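Long-range contacts in 2,3-dihydroxybenzoate-AMP ligase (Mycobacterium smegmatis, PDB 5KEI), which is a ligase-type enzyme of the ANL superfamily, with an AMP-binding domain followed by a smaller C-terminal domain: residues A[230-241]-A[258-268]; A[243-252]-A[268-279]. One frame throughout, in Å; residues are numbered along the deposited sequence.

Contact 1: residues A[230-241]-A[258-268]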
ATOM      1  N   TYR A 230      -4.680 -11.196   3.056  1.00 27.31           N
ATOM      2  CA  TYR A 230      -5.524 -10.029   2.814  1.00 25.37           C
ATOM      3  C   TYR A 230      -6.930 -10.262   3.395  1.00 26.78           C
ATOM      4  O   TYR A 230      -7.537  -9.341   3.946  1.00 25.20           O
ATOM      5  CB  TYR A 230      -5.562  -9.677   1.307  1.00 20.89           C
ATOM      6  CG  TYR A 230      -5.715  -8.177   1.138  1.00 29.44           C
ATOM      7  CD1 TYR A 230      -4.752  -7.347   1.722  1.00 28.95           C
ATOM      8  CD2 TYR A 230      -6.687  -7.579   0.342  1.00 26.48           C
ATOM      9  CE1 TYR A 230      -4.782  -5.992   1.613  1.00 25.30           C
ATOM     10  CE2 TYR A 230      -6.715  -6.153   0.207  1.00 28.05           C
ATOM     11  CZ  TYR A 230      -5.746  -5.381   0.860  1.00 22.39           C
ATOM     12  OH  TYR A 230      -5.677  -4.009   0.809  1.00 23.40           O
ATOM     13  N   VAL A 231      -7.421 -11.496   3.322  1.00 26.18           N
ATOM     14  CA  VAL A 231      -8.688 -11.822   3.970  1.00 24.69           C
ATOM     15  C   VAL A 231      -8.512 -11.707   5.482  1.00 24.76           C
ATOM     16  O   VAL A 231      -9.334 -11.096   6.172  1.00 24.42           O
ATOM     17  CB  VAL A 231      -9.174 -13.217   3.591  1.00 28.48           C
ATOM     18  CG1 VAL A 231     -10.422 -13.619   4.422  1.00 25.86           C
ATOM     19  CG2 VAL A 231      -9.464 -13.264   2.089  1.00 25.50           C
ATOM     20  N   TYR A 232      -7.416 -12.260   5.993  1.00 26.46           N
ATOM     21  CA  TYR A 232      -7.097 -12.052   7.404  1.00 25.96           C
ATOM     22  C   TYR A 232      -6.962 -10.568   7.806  1.00 30.15           C
ATOM     23  O   TYR A 232      -7.449 -10.172   8.863  1.00 29.58           O
ATOM     24  CB  TYR A 232      -5.811 -12.805   7.794  1.00 27.08           C
ATOM     25  CG  TYR A 232      -5.340 -12.549   9.225  1.00 29.85           C
ATOM     26  CD1 TYR A 232      -6.192 -12.750  10.318  1.00 31.88           C
ATOM     27  CD2 TYR A 232      -4.068 -12.053   9.482  1.00 29.02           C
ATOM     28  CE1 TYR A 232      -5.772 -12.494  11.636  1.00 27.31           C
ATOM     29  CE2 TYR A 232      -3.646 -11.790  10.780  1.00 31.37           C
ATOM     30  CZ  TYR A 232      -4.499 -12.006  11.857  1.00 32.97           C
ATOM     31  OH  TYR A 232      -4.068 -11.748  13.147  1.00 26.16           O
ATOM     32  N   ASN A 233      -6.375  -9.741   6.939  1.00 28.63           N
ATOM     33  CA  ASN A 233      -6.046  -8.350   7.255  1.00 26.15           C
ATOM     34  C   ASN A 233      -7.417  -7.612   7.497  1.00 24.59           C
ATOM     35  O   ASN A 233      -7.650  -6.883   8.466  1.00 23.85           O
ATOM     36  CB  ASN A 233      -5.287  -7.688   6.093  1.00 32.59           C
ATOM     37  CG  ASN A 233      -4.959  -6.258   6.385  1.00 27.12           C
ATOM     38  OD1 ASN A 233      -5.717  -5.394   6.065  1.00 36.98           O
ATOM     39  ND2 ASN A 233      -3.759  -6.005   6.866  1.00 31.76           N
ATOM     40  N   ALA A 234      -8.342  -7.824   6.570  1.00 23.36           N
ATOM     41  CA  ALA A 234      -9.707  -7.275   6.647  1.00 27.94           C
ATOM     42  C   ALA A 234     -10.528  -7.828   7.831  1.00 27.70           C
ATOM     43  O   ALA A 234     -11.163  -7.069   8.568  1.00 24.33           O
ATOM     44  CB  ALA A 234     -10.428  -7.534   5.327  1.00 24.82           C
ATOM     45  N   THR A 235     -10.547  -9.147   7.964  1.00 28.46           N
ATOM     46  CA  THR A 235     -11.359  -9.826   8.989  1.00 25.77           C
ATOM     47  C   THR A 235     -10.925  -9.416  10.393  1.00 27.21           C
ATOM     48  O   THR A 235     -11.736  -8.954  11.212  1.00 28.64           O
ATOM     49  CB  THR A 235     -11.237 -11.339   8.861  1.00 24.40           C
ATOM     50  OG1 THR A 235     -11.516 -11.714   7.502  1.00 26.90           O
ATOM     51  CG2 THR A 235     -12.165 -12.051   9.853  1.00 22.37           C
ATOM     52  N   ALA A 236      -9.638  -9.602  10.666  1.00 23.74           N
ATOM     53  CA  ALA A 236      -9.069  -9.233  11.950  1.00 28.36           C
ATOM     54  C   ALA A 236      -9.256  -7.739  12.242  1.00 24.37           C
ATOM     55  O   ALA A 236      -9.512  -7.369  13.375  1.00 29.36           O
ATOM     56  CB  ALA A 236      -7.596  -9.607  12.004  1.00 26.60           C
ATOM     57  N   SER A 237      -9.142  -6.889  11.224  1.00 27.25           N
ATOM     58  CA  SER A 237      -9.305  -5.436  11.422  1.00 27.77           C
ATOM     59  C   SER A 237     -10.734  -5.081  11.737  1.00 26.67           C
ATOM     60  O   SER A 237     -10.993  -4.185  12.548  1.00 30.76           O
ATOM     61  CB  SER A 237      -8.875  -4.634  10.183  1.00 24.71           C
ATOM     62  OG  SER A 237      -7.524  -4.847   9.897  1.00 26.71           O
ATOM     63  N   ALA A 238     -11.659  -5.743  11.044  1.00 26.01           N
ATOM     64  CA  ALA A 238     -13.092  -5.527  11.263  1.00 28.79           C
ATOM     65  C   ALA A 238     -13.511  -6.074  12.636  1.00 30.85           C
ATOM     66  O   ALA A 238     -14.364  -5.501  13.304  1.00 30.94           O
ATOM     67  CB  ALA A 238     -13.920  -6.168  10.135  1.00 23.01           C
ATOM     68  N   GLU A 239     -12.895  -7.170  13.061  1.00 28.63           N
ATOM     69  CA  GLU A 239     -13.129  -7.657  14.404  1.00 31.66           C
ATOM     70  C   GLU A 239     -12.611  -6.674  15.463  1.00 33.86           C
ATOM     71  O   GLU A 239     -13.267  -6.437  16.475  1.00 33.09           O
ATOM     72  CB  GLU A 239     -12.473  -9.014  14.611  1.00 33.07           C
ATOM     73  CG  GLU A 239     -12.857  -9.632  15.946  1.00 40.88           C
ATOM     74  CD  GLU A 239     -11.849 -10.648  16.454  1.00 52.91           C
ATOM     75  OE1 GLU A 239     -11.127 -11.266  15.632  1.00 58.41           O
ATOM     76  OE2 GLU A 239     -11.778 -10.817  17.692  1.00 59.77           O
ATOM     77  N   LEU A 240     -11.433  -6.112  15.229  1.00 31.64           N
ATOM     78  CA  LEU A 240     -10.819  -5.216  16.197  1.00 27.84           C
ATOM     79  C   LEU A 240     -11.646  -3.943  16.309  1.00 32.05           C
ATOM     80  O   LEU A 240     -11.836  -3.399  17.404  1.00 30.21           O
ATOM     81  CB  LEU A 240      -9.371  -4.903  15.802  1.00 31.00           C
ATOM     82  CG  LEU A 240      -8.514  -3.974  16.677  1.00 30.41           C
ATOM     83  CD1 LEU A 240      -7.047  -4.333  16.513  1.00 28.53           C
ATOM     84  CD2 LEU A 240      -8.734  -2.498  16.326  1.00 25.31           C
ATOM     85  N   CYS A 241     -12.152  -3.480  15.173  1.00 29.46           N
ATOM     86  CA  CYS A 241     -12.953  -2.262  15.149  1.00 32.09           C
ATOM     87  C   CYS A 241     -14.378  -2.515  15.580  1.00 30.38           C
ATOM     88  O   CYS A 241     -15.172  -1.580  15.653  1.00 29.87           O
ATOM     89  CB  CYS A 241     -12.950  -1.633  13.757  1.00 33.72           C
ATOM     90  SG  CYS A 241     -11.333  -1.013  13.233  1.00 33.37           S
ATOM     91  N   ASN A 258      -4.704   0.685   0.496  1.00 25.73           N
ATOM     92  CA  ASN A 258      -4.818  -0.297   1.563  1.00 23.17           C
ATOM     93  C   ASN A 258      -5.744   0.146   2.713  1.00 27.93           C
ATOM     94  O   ASN A 258      -6.572  -0.633   3.197  1.00 22.42           O
ATOM     95  CB  ASN A 258      -3.429  -0.608   2.118  1.00 22.32           C
ATOM     96  CG  ASN A 258      -3.431  -1.796   3.050  1.00 24.72           C
ATOM     97  OD1 ASN A 258      -4.199  -2.739   2.855  1.00 24.34           O
ATOM     98  ND2 ASN A 258      -2.569  -1.769   4.058  1.00 25.09           N
ATOM     99  N   PHE A 259      -5.628   1.407   3.113  1.00 25.46           N
ATOM    100  CA  PHE A 259      -6.281   1.870   4.329  1.00 26.11           C
ATOM    101  C   PHE A 259      -7.825   1.798   4.211  1.00 25.77           C
ATOM    102  O   PHE A 259      -8.444   1.128   5.029  1.00 28.44           O
ATOM    103  CB  PHE A 259      -5.775   3.282   4.678  1.00 25.40           C
ATOM    104  CG  PHE A 259      -6.214   3.790   6.027  1.00 24.69           C
ATOM    105  CD1 PHE A 259      -6.695   2.926   7.003  1.00 27.05           C
ATOM    106  CD2 PHE A 259      -6.150   5.149   6.314  1.00 29.30           C
ATOM    107  CE1 PHE A 259      -7.098   3.390   8.243  1.00 23.96           C
ATOM    108  CE2 PHE A 259      -6.565   5.638   7.562  1.00 32.96           C
ATOM    109  CZ  PHE A 259      -7.035   4.743   8.535  1.00 25.63           C
ATOM    110  N   PRO A 260      -8.452   2.446   3.192  1.00 29.68           N
ATOM    111  CA  PRO A 260      -9.912   2.234   3.096  1.00 24.21           C
ATOM    112  C   PRO A 260     -10.316   0.965   2.345  1.00 31.21           C
ATOM    113  O   PRO A 260     -11.517   0.698   2.194  1.00 29.02           O
ATOM    114  CB  PRO A 260     -10.401   3.454   2.315  1.00 25.01           C
ATOM    115  CG  PRO A 260      -9.224   3.795   1.415  1.00 27.94           C
ATOM    116  CD  PRO A 260      -7.979   3.460   2.214  1.00 23.80           C
ATOM    117  N   LEU A 261      -9.346   0.203   1.852  1.00 23.67           N
ATOM    118  CA  LEU A 261      -9.676  -1.037   1.170  1.00 24.92           C
ATOM    119  C   LEU A 261      -9.838  -2.215   2.156  1.00 27.04           C
ATOM    120  O   LEU A 261     -10.735  -3.038   2.011  1.00 25.30           O
ATOM    121  CB  LEU A 261      -8.606  -1.349   0.118  1.00 25.25           C
ATOM    122  CG  LEU A 261      -8.863  -2.565  -0.758  1.00 25.75           C
ATOM    123  CD1 LEU A 261     -10.211  -2.433  -1.457  1.00 21.69           C
ATOM    124  CD2 LEU A 261      -7.712  -2.709  -1.761  1.00 27.31           C
ATOM    125  N   ALA A 262      -8.977  -2.298   3.167  1.00 27.59           N
ATOM    126  CA  ALA A 262      -8.993  -3.463   4.050  1.00 22.52           C
ATOM    127  C   ALA A 262      -8.615  -3.219   5.505  1.00 23.39           C
ATOM    128  O   ALA A 262      -8.380  -4.168   6.232  1.00 26.26           O
ATOM    129  CB  ALA A 262      -8.071  -4.530   3.470  1.00 20.72           C
ATOM    130  N   CYS A 263      -8.577  -1.969   5.954  1.00 29.39           N
ATOM    131  CA  CYS A 263      -8.094  -1.700   7.309  1.00 22.76           C
ATOM    132  C   CYS A 263      -9.041  -0.951   8.252  1.00 24.73           C
ATOM    133  O   CYS A 263      -8.631   0.052   8.831  1.00 30.74           O
ATOM    134  CB  CYS A 263      -6.783  -0.913   7.208  1.00 21.49           C
ATOM    135  SG  CYS A 263      -5.501  -1.775   6.236  1.00 21.17           S
ATOM    136  N   PRO A 264     -10.292  -1.428   8.445  1.00 27.44           N
ATOM    137  CA  PRO A 264     -10.974  -2.588   7.850  1.00 26.12           C
ATOM    138  C   PRO A 264     -11.546  -2.286   6.469  1.00 24.07           C
ATOM    139  O   PRO A 264     -11.674  -3.206   5.674  1.00 29.37           O
ATOM    140  CB  PRO A 264     -12.106  -2.889   8.848  1.00 23.43           C
ATOM    141  CG  PRO A 264     -12.461  -1.556   9.411  1.00 24.41           C
ATOM    142  CD  PRO A 264     -11.126  -0.792   9.488  1.00 24.67           C
ATOM    143  N   GLY A 265     -11.898  -1.035   6.195  1.00 25.23           N
ATOM    144  CA  GLY A 265     -12.302  -0.622   4.862  1.00 24.99           C
ATOM    145  C   GLY A 265     -13.501  -1.364   4.292  1.00 25.07           C
ATOM    146  O   GLY A 265     -14.283  -1.971   5.029  1.00 28.36           O
ATOM    147  N   LEU A 266     -13.643  -1.292   2.976  1.00 27.51           N
ATOM    148  CA  LEU A 266     -14.692  -1.987   2.228  1.00 26.38           C
ATOM    149  C   LEU A 266     -14.726  -3.497   2.490  1.00 26.38           C
ATOM    150  O   LEU A 266     -15.778  -4.053   2.790  1.00 30.28           O
ATOM    151  CB  LEU A 266     -14.519  -1.723   0.726  1.00 24.69           C
ATOM    152  CG  LEU A 266     -15.329  -2.654  -0.185  1.00 31.18           C
ATOM    153  CD1 LEU A 266     -16.803  -2.304  -0.188  1.00 26.68           C
ATOM    154  CD2 LEU A 266     -14.772  -2.646  -1.586  1.00 32.89           C
ATOM    155  N   LEU A 267     -13.575  -4.153   2.416  1.00 22.14           N
ATOM    156  CA  LEU A 267     -13.502  -5.598   2.614  1.00 23.54           C
ATOM    157  C   LEU A 267     -13.837  -6.051   4.027  1.00 30.81           C
ATOM    158  O   LEU A 267     -14.586  -7.029   4.227  1.00 28.65           O
ATOM    159  CB  LEU A 267     -12.108  -6.093   2.228  1.00 24.88           C
ATOM    160  CG  LEU A 267     -11.877  -5.889   0.711  1.00 27.60           C
ATOM    161  CD1 LEU A 267     -10.525  -6.335   0.265  1.00 24.29           C
ATOM    162  CD2 LEU A 267     -12.929  -6.618  -0.113  1.00 25.93           C
ATOM    163  N   GLY A 268     -13.274  -5.363   5.012  1.00 24.77           N
ATOM    164  CA  GLY A 268     -13.562  -5.709   6.386  1.00 28.84           C
ATOM    165  C   GLY A 268     -15.040  -5.490   6.619  1.00 26.21           C
ATOM    166  O   GLY A 268     -15.706  -6.338   7.195  1.00 26.02           O
TER

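Contact 2: residues A[243-252]-A[268-279]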
ATOM      1  N   LEU A 243     -16.832  -3.991  14.027  1.00 36.88           N
ATOM      2  CA  LEU A 243     -17.826  -3.755  12.973  1.00 35.18           C
ATOM      3  C   LEU A 243     -18.954  -4.798  13.021  1.00 35.71           C
ATOM      4  O   LEU A 243     -18.705  -5.988  13.207  1.00 29.24           O
ATOM      5  CB  LEU A 243     -17.167  -3.784  11.586  1.00 34.27           C
ATOM      6  CG  LEU A 243     -16.176  -2.691  11.155  1.00 34.76           C
ATOM      7  CD1 LEU A 243     -15.837  -2.812   9.644  1.00 28.04           C
ATOM      8  CD2 LEU A 243     -16.678  -1.290  11.490  1.00 28.20           C
ATOM      9  N   THR A 244     -20.191  -4.344  12.855  1.00 37.37           N
ATOM     10  CA  THR A 244     -21.327  -5.258  12.751  1.00 38.31           C
ATOM     11  C   THR A 244     -22.105  -4.956  11.467  1.00 37.30           C
ATOM     12  O   THR A 244     -21.830  -3.962  10.786  1.00 34.73           O
ATOM     13  CB  THR A 244     -22.282  -5.158  13.984  1.00 41.03           C
ATOM     14  OG1 THR A 244     -22.955  -3.896  13.983  1.00 41.47           O
ATOM     15  CG2 THR A 244     -21.524  -5.336  15.311  1.00 35.17           C
ATOM     16  N   ALA A 245     -23.080  -5.802  11.143  1.00 31.68           N
ATOM     17  CA  ALA A 245     -23.940  -5.572   9.981  1.00 34.35           C
ATOM     18  C   ALA A 245     -24.686  -4.232  10.046  1.00 36.47           C
ATOM     19  O   ALA A 245     -25.247  -3.783   9.048  1.00 40.36           O
ATOM     20  CB  ALA A 245     -24.932  -6.709   9.831  1.00 33.98           C
ATOM     21  N   ASP A 246     -24.679  -3.593  11.211  1.00 35.23           N
ATOM     22  CA  ASP A 246     -25.345  -2.302  11.391  1.00 40.72           C
ATOM     23  C   ASP A 246     -24.434  -1.114  11.055  1.00 36.87           C
ATOM     24  O   ASP A 246     -24.907   0.007  10.913  1.00 33.38           O
ATOM     25  CB  ASP A 246     -25.852  -2.148  12.832  1.00 34.91           C
ATOM     26  CG  ASP A 246     -26.865  -3.220  13.222  1.00 51.40           C
ATOM     27  OD1 ASP A 246     -27.746  -3.561  12.391  1.00 40.82           O
ATOM     28  OD2 ASP A 246     -26.769  -3.726  14.368  1.00 57.16           O
ATOM     29  N   ASP A 247     -23.130  -1.341  10.942  1.00 35.56           N
ATOM     30  CA  ASP A 247     -22.244  -0.215  10.650  1.00 38.80           C
ATOM     31  C   ASP A 247     -22.384   0.225   9.192  1.00 36.31           C
ATOM     32  O   ASP A 247     -22.704  -0.573   8.311  1.00 37.87           O
ATOM     33  CB  ASP A 247     -20.782  -0.554  10.951  1.00 33.20           C
ATOM     34  CG  ASP A 247     -20.472  -0.550  12.427  1.00 36.22           C
ATOM     35  OD1 ASP A 247     -20.527   0.540  13.038  1.00 38.21           O
ATOM     36  OD2 ASP A 247     -20.162  -1.635  12.975  1.00 40.94           O
ATOM     37  N   VAL A 248     -22.153   1.511   8.963  1.00 38.42           N
ATOM     38  CA  VAL A 248     -22.143   2.098   7.627  1.00 36.81           C
ATOM     39  C   VAL A 248     -20.816   2.832   7.446  1.00 34.64           C
ATOM     40  O   VAL A 248     -20.611   3.897   8.026  1.00 35.10           O
ATOM     41  CB  VAL A 248     -23.337   3.063   7.426  1.00 35.59           C
ATOM     42  CG1 VAL A 248     -23.368   3.593   6.014  1.00 31.26           C
ATOM     43  CG2 VAL A 248     -24.661   2.345   7.770  1.00 32.54           C
ATOM     44  N   TYR A 249     -19.904   2.239   6.678  1.00 32.61           N
ATOM     45  CA  TYR A 249     -18.549   2.789   6.522  1.00 30.04           C
ATOM     46  C   TYR A 249     -18.446   3.708   5.303  1.00 29.44           C
ATOM     47  O   TYR A 249     -18.875   3.361   4.207  1.00 30.96           O
ATOM     48  CB  TYR A 249     -17.530   1.650   6.431  1.00 28.66           C
ATOM     49  CG  TYR A 249     -16.110   2.077   6.142  1.00 30.44           C
ATOM     50  CD1 TYR A 249     -15.288   2.561   7.152  1.00 27.99           C
ATOM     51  CD2 TYR A 249     -15.581   1.975   4.853  1.00 29.04           C
ATOM     52  CE1 TYR A 249     -13.968   2.955   6.881  1.00 31.69           C
ATOM     53  CE2 TYR A 249     -14.270   2.372   4.568  1.00 29.77           C
ATOM     54  CZ  TYR A 249     -13.473   2.858   5.585  1.00 31.52           C
ATOM     55  OH  TYR A 249     -12.184   3.237   5.314  1.00 30.44           O
ATOM     56  N   LEU A 250     -17.889   4.893   5.502  1.00 32.32           N
ATOM     57  CA  LEU A 250     -17.775   5.862   4.416  1.00 30.34           C
ATOM     58  C   LEU A 250     -16.360   5.858   3.868  1.00 30.28           C
ATOM     59  O   LEU A 250     -15.403   6.127   4.597  1.00 30.28           O
ATOM     60  CB  LEU A 250     -18.154   7.257   4.896  1.00 27.90           C
ATOM     61  CG  LEU A 250     -17.906   8.429   3.943  1.00 31.96           C
ATOM     62  CD1 LEU A 250     -18.996   8.501   2.870  1.00 28.54           C
ATOM     63  CD2 LEU A 250     -17.818   9.729   4.717  1.00 30.73           C
ATOM     64  N   VAL A 251     -16.234   5.518   2.591  1.00 31.67           N
ATOM     65  CA  VAL A 251     -14.951   5.507   1.900  1.00 26.22           C
ATOM     66  C   VAL A 251     -14.647   6.912   1.428  1.00 31.26           C
ATOM     67  O   VAL A 251     -15.153   7.358   0.403  1.00 32.66           O
ATOM     68  CB  VAL A 251     -14.965   4.530   0.711  1.00 29.74           C
ATOM     69  CG1 VAL A 251     -13.634   4.574  -0.053  1.00 28.73           C
ATOM     70  CG2 VAL A 251     -15.269   3.112   1.211  1.00 24.69           C
ATOM     71  N   ALA A 252     -13.827   7.616   2.193  1.00 32.57           N
ATOM     72  CA  ALA A 252     -13.521   9.009   1.894  1.00 35.40           C
ATOM     73  C   ALA A 252     -12.150   9.147   1.219  1.00 31.35           C
ATOM     74  O   ALA A 252     -11.924  10.056   0.418  1.00 34.78           O
ATOM     75  CB  ALA A 252     -13.582   9.844   3.170  1.00 33.93           C
ATOM     76  N   GLY A 268     -13.274  -5.363   5.012  1.00 24.77           N
ATOM     77  CA  GLY A 268     -13.562  -5.709   6.386  1.00 28.84           C
ATOM     78  C   GLY A 268     -15.040  -5.490   6.619  1.00 26.21           C
ATOM     79  O   GLY A 268     -15.706  -6.338   7.195  1.00 26.02           O
ATOM     80  N   ALA A 269     -15.554  -4.362   6.134  1.00 24.13           N
ATOM     81  CA  ALA A 269     -16.984  -4.099   6.198  1.00 27.67           C
ATOM     82  C   ALA A 269     -17.771  -5.262   5.571  1.00 32.59           C
ATOM     83  O   ALA A 269     -18.784  -5.681   6.117  1.00 34.56           O
ATOM     84  CB  ALA A 269     -17.318  -2.778   5.506  1.00 25.24           C
ATOM     85  N   MET A 270     -17.289  -5.812   4.453  1.00 30.09           N
ATOM     86  CA  MET A 270     -18.021  -6.879   3.781  1.00 29.31           C
ATOM     87  C   MET A 270     -17.953  -8.201   4.546  1.00 30.64           C
ATOM     88  O   MET A 270     -18.828  -9.041   4.395  1.00 30.14           O
ATOM     89  CB  MET A 270     -17.511  -7.072   2.352  1.00 29.35           C
ATOM     90  CG  MET A 270     -18.054  -6.057   1.350  1.00 27.47           C
ATOM     91  SD  MET A 270     -17.335  -6.280  -0.296  1.00 39.46           S
ATOM     92  CE  MET A 270     -18.165  -7.747  -0.852  1.00 33.20           C
ATOM     93  N   THR A 271     -16.932  -8.393   5.371  1.00 28.07           N
ATOM     94  CA  THR A 271     -16.871  -9.615   6.157  1.00 29.59           C
ATOM     95  C   THR A 271     -17.942  -9.677   7.247  1.00 31.83           C
ATOM     96  O   THR A 271     -18.229 -10.769   7.751  1.00 31.41           O
ATOM     97  CB  THR A 271     -15.501  -9.810   6.836  1.00 33.20           C
ATOM     98  OG1 THR A 271     -15.240  -8.699   7.697  1.00 27.35           O
ATOM     99  CG2 THR A 271     -14.385  -9.954   5.806  1.00 29.80           C
ATOM    100  N   VAL A 272     -18.518  -8.531   7.629  1.00 32.30           N
ATOM    101  CA  VAL A 272     -19.590  -8.525   8.646  1.00 31.04           C
ATOM    102  C   VAL A 272     -20.969  -8.131   8.104  1.00 34.64           C
ATOM    103  O   VAL A 272     -21.906  -7.912   8.878  1.00 34.29           O
ATOM    104  CB  VAL A 272     -19.293  -7.562   9.840  1.00 29.59           C
ATOM    105  CG1 VAL A 272     -18.070  -8.022  10.659  1.00 24.59           C
ATOM    106  CG2 VAL A 272     -19.186  -6.109   9.362  1.00 32.27           C
ATOM    107  N   GLY A 273     -21.099  -8.018   6.785  1.00 34.56           N
ATOM    108  CA  GLY A 273     -22.374  -7.643   6.195  1.00 37.09           C
ATOM    109  C   GLY A 273     -22.805  -6.210   6.467  1.00 37.54           C
ATOM    110  O   GLY A 273     -23.996  -5.899   6.450  1.00 34.64           O
ATOM    111  N   ALA A 274     -21.827  -5.335   6.694  1.00 35.95           N
ATOM    112  CA  ALA A 274     -22.086  -3.906   6.860  1.00 34.87           C
ATOM    113  C   ALA A 274     -22.228  -3.183   5.523  1.00 36.03           C
ATOM    114  O   ALA A 274     -21.867  -3.716   4.475  1.00 37.78           O
ATOM    115  CB  ALA A 274     -20.976  -3.265   7.682  1.00 36.76           C
ATOM    116  N   THR A 275     -22.751  -1.962   5.563  1.00 36.20           N
ATOM    117  CA  THR A 275     -22.893  -1.154   4.351  1.00 34.98           C
ATOM    118  C   THR A 275     -21.647  -0.289   4.122  1.00 35.06           C
ATOM    119  O   THR A 275     -21.075   0.265   5.066  1.00 33.56           O
ATOM    120  CB  THR A 275     -24.144  -0.243   4.430  1.00 34.42           C
ATOM    121  OG1 THR A 275     -25.298  -1.033   4.753  1.00 38.93           O
ATOM    122  CG2 THR A 275     -24.375   0.507   3.115  1.00 32.17           C
ATOM    123  N   THR A 276     -21.226  -0.174   2.867  1.00 34.10           N
ATOM    124  CA  THR A 276     -20.135   0.721   2.513  1.00 28.19           C
ATOM    125  C   THR A 276     -20.637   1.816   1.572  1.00 33.14           C
ATOM    126  O   THR A 276     -21.331   1.535   0.589  1.00 37.66           O
ATOM    127  CB  THR A 276     -18.972  -0.055   1.856  1.00 32.88           C
ATOM    128  OG1 THR A 276     -18.331  -0.878   2.845  1.00 30.10           O
ATOM    129  CG2 THR A 276     -17.961   0.899   1.250  1.00 26.69           C
ATOM    130  N   VAL A 277     -20.290   3.061   1.884  1.00 32.30           N
ATOM    131  CA  VAL A 277     -20.678   4.225   1.087  1.00 31.33           C
ATOM    132  C   VAL A 277     -19.475   4.905   0.452  1.00 31.49           C
ATOM    133  O   VAL A 277     -18.598   5.367   1.163  1.00 34.57           O
ATOM    134  CB  VAL A 277     -21.397   5.282   1.941  1.00 34.08           C
ATOM    135  CG1 VAL A 277     -21.691   6.493   1.095  1.00 30.14           C
ATOM    136  CG2 VAL A 277     -22.676   4.704   2.582  1.00 31.65           C
ATOM    137  N   PHE A 278     -19.439   4.980  -0.878  1.00 34.38           N
ATOM    138  CA  PHE A 278     -18.367   5.673  -1.604  1.00 31.19           C
ATOM    139  C   PHE A 278     -18.699   7.157  -1.792  1.00 37.75           C
ATOM    140  O   PHE A 278     -19.858   7.510  -2.024  1.00 39.30           O
ATOM    141  CB  PHE A 278     -18.130   5.031  -2.978  1.00 34.52           C
ATOM    142  CG  PHE A 278     -17.620   3.618  -2.916  1.00 32.17           C
ATOM    143  CD1 PHE A 278     -18.482   2.569  -2.678  1.00 29.89           C
ATOM    144  CD2 PHE A 278     -16.278   3.346  -3.092  1.00 33.58           C
ATOM    145  CE1 PHE A 278     -18.016   1.281  -2.608  1.00 32.07           C
ATOM    146  CE2 PHE A 278     -15.805   2.046  -3.029  1.00 33.81           C
ATOM    147  CZ  PHE A 278     -16.672   1.018  -2.788  1.00 28.91           C
ATOM    148  N   THR A 279     -17.691   8.024  -1.693  1.00 31.05           N
ATOM    149  CA  THR A 279     -17.890   9.440  -1.994  1.00 33.89           C
ATOM    150  C   THR A 279     -16.724  10.010  -2.777  1.00 37.68           C
ATOM    151  O   THR A 279     -15.573   9.624  -2.594  1.00 36.33           O
ATOM    152  CB  THR A 279     -18.095  10.327  -0.718  1.00 40.24           C
ATOM    153  OG1 THR A 279     -18.216  11.702  -1.116  1.00 41.27           O
ATOM    154  CG2 THR A 279     -16.922  10.191   0.285  1.00 28.68           C
TER

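Contact 1: residues A[230-241]-A[258-268]
Y230 turns its ring away from a staggered position (chi1 -148°) and N258 swings its CG anti to the backbone N (chi1 -169°), which lays the phenol and the amide alongside each other, running in opposite senses with their planes only 26° apart. Y230 OH donates to N258 OD1 at 2.8 Å, meeting a lone pair in the carbonyl plane. The ring is a knob in a hole formed by N258, L261, A262 and L267: L261 CD2 lies at its edge, close to the hydroxyl, A262 CB is 3.6 Å from Y230 CZ, and L267 CD1 is 3.8 Å from Y230 CE2. L209 and L211 of strand 207-212 also pack on the ring.

The contact packs helix 227-240 of the AMP-binding domain against the helical link between strands 248-251 and 275-278. Further along helix 230-240 the two backbones draw together. A234 CA approaches A262 O at 3.4 Å in a CA-H...O contact. A234 CA also lies 4.2 Å from G268 CA. A238 CB rests 3.4 Å from G268 O. P264, entered through a cis peptide, lays its CB against S237 and A238, while C241 SG touches P264 CD at 3.8 Å. S237 OG turns instead to N233 O in its own helix and to Y362 OH.

The chemistry is thus mostly apolar and close-fitting: small residues bring backbone against side chain, and the tyrosine hydroxyl, buried among leucines, finds its acceptor in N258 OD1.

Contact 2: residues A[243-252]-A[268-279]
V277 N meets Y249 O at 2.7 Å in an almost straight bond (175°) at the middle of a parallel pair, strands 248-251 and 275-278, joined through helices 258-262 and 265-271 as a beta-alpha-beta crossover. Y249 N to T275 O and V251 N to V277 O continue the ladder; T275 N to D247 O (3.1 Å) begins it, and a weak bond from T279 N to V251 O follows at the far end.

One face carries V248, L250, T275 and V277. V277 is wedged between two neighbours there: its CG2, beside the backbone N, reaches V248 CG1 at 3.7 Å, while its CG1, anti to that N (chi1 176°), reaches L250 CD1 at 3.8 Å. On the other face V251 CG2 touches T276 CG2 at 3.5 Å and also lies over a face of the F278 ring.

Neighbouring strands extend the sheet: 62-65 bonds to T276, and 298-301 bonds to V248 and L250. Before the strands, L243 packs its CB on V272 CG2 and points CD1 at A269, and the A274 methyl nestles against the carbonyls of T244 and D247. The type I turn from T244 to D247 is held from inside and outside: D247 OD1 pairs with R324 in a salt bridge and receives T297 OG1, while D247 OD2 uses its anti lone pair to take T244 N at 2.7 Å.

Overall arrangement
Contacts 1 and 2 interlock along the chain: helix 227-240 leads into strand 248-251, which leads into helix 258-262, and both contacts use helix 265-271 and share G268. Contact 1 is wholly buried, its centre about 13 Å from the chain's centre; contact 2, its centre about 20 Å out, is largely buried but reaches the surface at T244. The first joins helices through small residues and a tyrosine-asparagine bond, whereas the second relies on a repeated backbone ladder inside a large mixed sheet. They meet directly where L243 CD1 packs on P264 CG and where the Y249 ring touches G265 and its hydroxyl touches P260, linking sheet to helices.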